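Local coordinates for protein nidogen-1 (Mus musculus, PDB 1GL4) that is a sulfated basement-membrane glycoprotein that associates tightly with laminin, binds collagen IV and perlecan, and probably has a role in cell-matrix interactions, at residues P95-P107 with V174-E186. Numbering follows the deposited sequence.
Sequences PETVGYSLLPLAP and VPQIPYGASVHIE
With chi1 at -68°, Ser-101 sets OG beside its own backbone N and anti to the carbonyl carbon, where it accepts the backbone N-H of Ile-177; Tyr-100, with a similar chi1, turns its ring against the backbone of the Pro-178 to Ala-181 turn. The serine bond, N of Ile-177 to OG of Ser-101, measures 3.0 Å and is fairly straight at 159°. A water adds a second polar link, donating to both O of Ser-101 and O of Pro-175. These ties meet where the two segments come closest, the CA atoms of Ser-101 and Ile-177 lying 4.7 Å apart. The Tyr-100 ring carries backbone on one face: N of Gly-180 approaches its CE2 to 3.2 Å, and CA of Tyr-179 makes a CH-pi contact over that face, 4.2 Å from the ring centroid. The two tyrosine planes are inclined by only 29°, yet their centroids are too far offset for a true stack; OH of Tyr-179 instead reaches Thr-97, 3.4 Å from its CA. Farther along, CD1 of Ile-177 reaches the pyrrolidine ring of Pro-104, 3.5 Å from CG, and CG2 of Val-183 packs on CB of Leu-103 at 3.7 Å as the two side chains pass in opposite directions. CD1 of Ile-185 ends the apolar row against Ala-106. Tyr-260 meets the Tyr-100 ring edge-to-face, and Glu-96 is salt-bridged to Arg-265. Leu-103 lies about 7 Å, side chain to side chain, from Arg-268, a residue involved in perlecan binding. The contact thus joins the short, weakly bonded helix 96-99 and the irregular turns leading to helix 107-115 to the type II turn 178-181 and the start of strand 182-195, within the beta-barrel of the nidogen G2 domain.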
# COMPACT_ATOMS: atom_id res chain seq x y z
N PRO A 95 -19.51 -1.28 4.47
CA PRO A 95 -20.60 -1.01 5.42
C PRO A 95 -20.13 -0.42 6.74
O PRO A 95 -19.09 -0.82 7.26
CB PRO A 95 -21.25 -2.38 5.62
CG PRO A 95 -20.91 -3.11 4.35
CD PRO A 95 -19.49 -2.71 4.12
N GLU A 96 -20.91 0.51 7.29
CA GLU A 96 -20.59 1.15 8.56
C GLU A 96 -20.56 0.11 9.68
O GLU A 96 -19.94 0.31 10.72
CB GLU A 96 -21.63 2.22 8.92
CG GLU A 96 -22.49 2.68 7.76
CD GLU A 96 -23.40 1.58 7.22
OE1 GLU A 96 -24.15 1.00 8.03
OE2 GLU A 96 -23.36 1.31 6.00
N THR A 97 -21.25 -1.00 9.45
CA THR A 97 -21.32 -2.08 10.42
C THR A 97 -19.98 -2.80 10.61
O THR A 97 -19.81 -3.56 11.57
CB THR A 97 -22.37 -3.13 10.01
OG1 THR A 97 -22.12 -3.55 8.67
CG2 THR A 97 -23.78 -2.54 10.10
N VAL A 98 -19.04 -2.57 9.71
CA VAL A 98 -17.75 -3.24 9.81
C VAL A 98 -16.58 -2.28 9.59
O VAL A 98 -15.44 -2.57 9.97
CB VAL A 98 -17.65 -4.41 8.79
CG1 VAL A 98 -17.39 -3.87 7.38
CG2 VAL A 98 -16.57 -5.40 9.21
N GLY A 99 -16.87 -1.13 8.98
CA GLY A 99 -15.85 -0.14 8.70
C GLY A 99 -14.91 0.25 9.83
O GLY A 99 -13.70 0.25 9.66
N TYR A 100 -15.47 0.59 10.99
CA TYR A 100 -14.62 0.98 12.11
C TYR A 100 -13.83 -0.19 12.68
O TYR A 100 -12.69 -0.03 13.09
CB TYR A 100 -15.46 1.65 13.20
CG TYR A 100 -16.17 2.91 12.73
CD1 TYR A 100 -17.50 2.86 12.28
CD2 TYR A 100 -15.51 4.14 12.70
CE1 TYR A 100 -18.14 4.00 11.82
CE2 TYR A 100 -16.15 5.29 12.24
CZ TYR A 100 -17.46 5.21 11.81
OH TYR A 100 -18.10 6.34 11.36
N SER A 101 -14.43 -1.38 12.69
CA SER A 101 -13.75 -2.55 13.23
C SER A 101 -12.61 -3.09 12.36
O SER A 101 -11.82 -3.92 12.81
CB SER A 101 -14.75 -3.67 13.51
OG SER A 101 -15.61 -3.30 14.58
N LEU A 102 -12.51 -2.62 11.11
CA LEU A 102 -11.43 -3.05 10.22
C LEU A 102 -10.25 -2.07 10.26
O LEU A 102 -9.20 -2.32 9.66
CB LEU A 102 -11.94 -3.16 8.78
CG LEU A 102 -13.07 -4.16 8.49
CD1 LEU A 102 -13.50 -4.03 7.04
CD2 LEU A 102 -12.60 -5.57 8.79
N LEU A 103 -10.43 -0.96 10.98
CA LEU A 103 -9.38 0.06 11.07
C LEU A 103 -7.98 -0.41 11.46
O LEU A 103 -6.99 0.09 10.94
CB LEU A 103 -9.82 1.18 12.02
CG LEU A 103 -10.83 2.19 11.43
CD1 LEU A 103 -11.28 3.16 12.51
CD2 LEU A 103 -10.17 2.94 10.27
N PRO A 104 -7.88 -1.38 12.39
CA PRO A 104 -6.54 -1.84 12.77
C PRO A 104 -5.83 -2.69 11.71
O PRO A 104 -4.63 -2.90 11.79
CB PRO A 104 -6.80 -2.66 14.04
CG PRO A 104 -8.12 -2.13 14.55
CD PRO A 104 -8.90 -1.93 13.29
N LEU A 105 -6.59 -3.15 10.72
CA LEU A 105 -6.05 -4.04 9.69
C LEU A 105 -5.31 -3.40 8.51
O LEU A 105 -5.52 -3.77 7.36
CB LEU A 105 -7.17 -4.93 9.15
CG LEU A 105 -8.01 -5.61 10.24
CD1 LEU A 105 -9.14 -6.40 9.60
CD2 LEU A 105 -7.12 -6.52 11.07
N ALA A 106 -4.41 -2.46 8.82
CA ALA A 106 -3.63 -1.79 7.79
C ALA A 106 -2.89 -2.76 6.86
O ALA A 106 -2.67 -2.46 5.69
CB ALA A 106 -2.65 -0.83 8.44
N PRO A 107 -2.47 -3.93 7.39
CA PRO A 107 -1.75 -4.91 6.55
C PRO A 107 -2.53 -5.37 5.31
O PRO A 107 -1.97 -6.02 4.42
CB PRO A 107 -1.46 -6.05 7.52
CG PRO A 107 -1.22 -5.32 8.80
CD PRO A 107 -2.37 -4.32 8.81
N VAL A 174 -13.58 -10.45 14.16
CA VAL A 174 -12.74 -9.35 14.65
C VAL A 174 -13.46 -8.68 15.82
O VAL A 174 -14.70 -8.69 15.88
CB VAL A 174 -12.48 -8.28 13.57
CG1 VAL A 174 -11.72 -8.90 12.38
CG2 VAL A 174 -13.79 -7.65 13.11
N PRO A 175 -12.70 -8.09 16.76
CA PRO A 175 -13.30 -7.42 17.92
C PRO A 175 -14.07 -6.18 17.44
O PRO A 175 -13.75 -5.60 16.39
CB PRO A 175 -12.09 -7.03 18.77
CG PRO A 175 -11.00 -7.98 18.32
CD PRO A 175 -11.23 -8.08 16.84
N GLN A 176 -15.06 -5.76 18.21
CA GLN A 176 -15.85 -4.59 17.84
C GLN A 176 -15.20 -3.28 18.27
O GLN A 176 -14.74 -3.14 19.40
CB GLN A 176 -17.24 -4.66 18.46
CG GLN A 176 -18.14 -3.49 18.10
CD GLN A 176 -19.47 -3.56 18.80
OE1 GLN A 176 -19.55 -3.42 20.02
NE2 GLN A 176 -20.53 -3.81 18.04
N ILE A 177 -15.17 -2.33 17.34
CA ILE A 177 -14.63 -1.00 17.61
C ILE A 177 -15.84 -0.06 17.58
O ILE A 177 -16.66 -0.13 16.66
CB ILE A 177 -13.58 -0.60 16.55
CG1 ILE A 177 -12.27 -1.34 16.84
CG2 ILE A 177 -13.36 0.91 16.55
CD1 ILE A 177 -11.13 -0.93 15.98
N PRO A 178 -15.97 0.81 18.60
CA PRO A 178 -17.09 1.75 18.68
C PRO A 178 -17.28 2.62 17.44
O PRO A 178 -16.31 3.06 16.83
CB PRO A 178 -16.74 2.60 19.90
CG PRO A 178 -15.96 1.65 20.77
CD PRO A 178 -15.07 0.96 19.75
N TYR A 179 -18.53 2.85 17.06
CA TYR A 179 -18.84 3.69 15.91
C TYR A 179 -18.24 5.08 16.15
O TYR A 179 -18.42 5.67 17.22
CB TYR A 179 -20.36 3.83 15.73
CG TYR A 179 -21.02 2.72 14.93
CD1 TYR A 179 -20.48 1.44 14.87
CD2 TYR A 179 -22.22 2.96 14.25
CE1 TYR A 179 -21.12 0.41 14.16
CE2 TYR A 179 -22.86 1.95 13.54
CZ TYR A 179 -22.31 0.68 13.49
OH TYR A 179 -22.94 -0.32 12.79
N GLY A 180 -17.52 5.60 15.15
CA GLY A 180 -16.94 6.92 15.27
C GLY A 180 -15.58 7.00 15.94
O GLY A 180 -15.00 8.08 16.05
N ALA A 181 -15.06 5.86 16.39
CA ALA A 181 -13.76 5.83 17.03
C ALA A 181 -12.66 5.87 15.96
O ALA A 181 -12.93 5.66 14.77
CB ALA A 181 -13.62 4.56 17.87
N SER A 182 -11.43 6.16 16.38
CA SER A 182 -10.30 6.21 15.46
C SER A 182 -9.20 5.28 15.99
O SER A 182 -9.26 4.85 17.14
CB SER A 182 -9.77 7.65 15.35
OG SER A 182 -9.47 8.18 16.62
N VAL A 183 -8.22 4.96 15.14
CA VAL A 183 -7.13 4.06 15.52
C VAL A 183 -5.74 4.60 15.15
O VAL A 183 -5.57 5.24 14.11
CB VAL A 183 -7.33 2.67 14.83
CG1 VAL A 183 -6.10 1.82 14.98
CG2 VAL A 183 -8.54 1.97 15.43
N HIS A 184 -4.75 4.33 16.00
CA HIS A 184 -3.39 4.78 15.74
C HIS A 184 -2.36 3.65 15.82
O HIS A 184 -2.38 2.84 16.76
CB HIS A 184 -2.98 5.87 16.73
CG HIS A 184 -1.56 6.34 16.54
ND1 HIS A 184 -1.13 6.95 15.38
CD2 HIS A 184 -0.49 6.28 17.36
CE1 HIS A 184 0.16 7.24 15.49
NE2 HIS A 184 0.57 6.84 16.68
N ILE A 185 -1.47 3.62 14.84
CA ILE A 185 -0.42 2.61 14.76
C ILE A 185 0.96 3.30 14.68
O ILE A 185 1.18 4.16 13.82
CB ILE A 185 -0.64 1.71 13.51
CG1 ILE A 185 -1.91 0.87 13.71
CG2 ILE A 185 0.57 0.81 13.27
CD1 ILE A 185 -2.46 0.27 12.42
N GLU A 186 1.85 2.92 15.58
CA GLU A 186 3.21 3.49 15.64
C GLU A 186 4.15 2.76 14.67
O GLU A 186 3.85 1.66 14.22
CB GLU A 186 3.78 3.33 17.05
CG GLU A 186 3.11 4.18 18.12
CD GLU A 186 3.79 5.52 18.28
OE1 GLU A 186 3.78 6.31 17.31
OE2 GLU A 186 4.34 5.78 19.37
O HOH W 1 -11.27 -4.79 15.34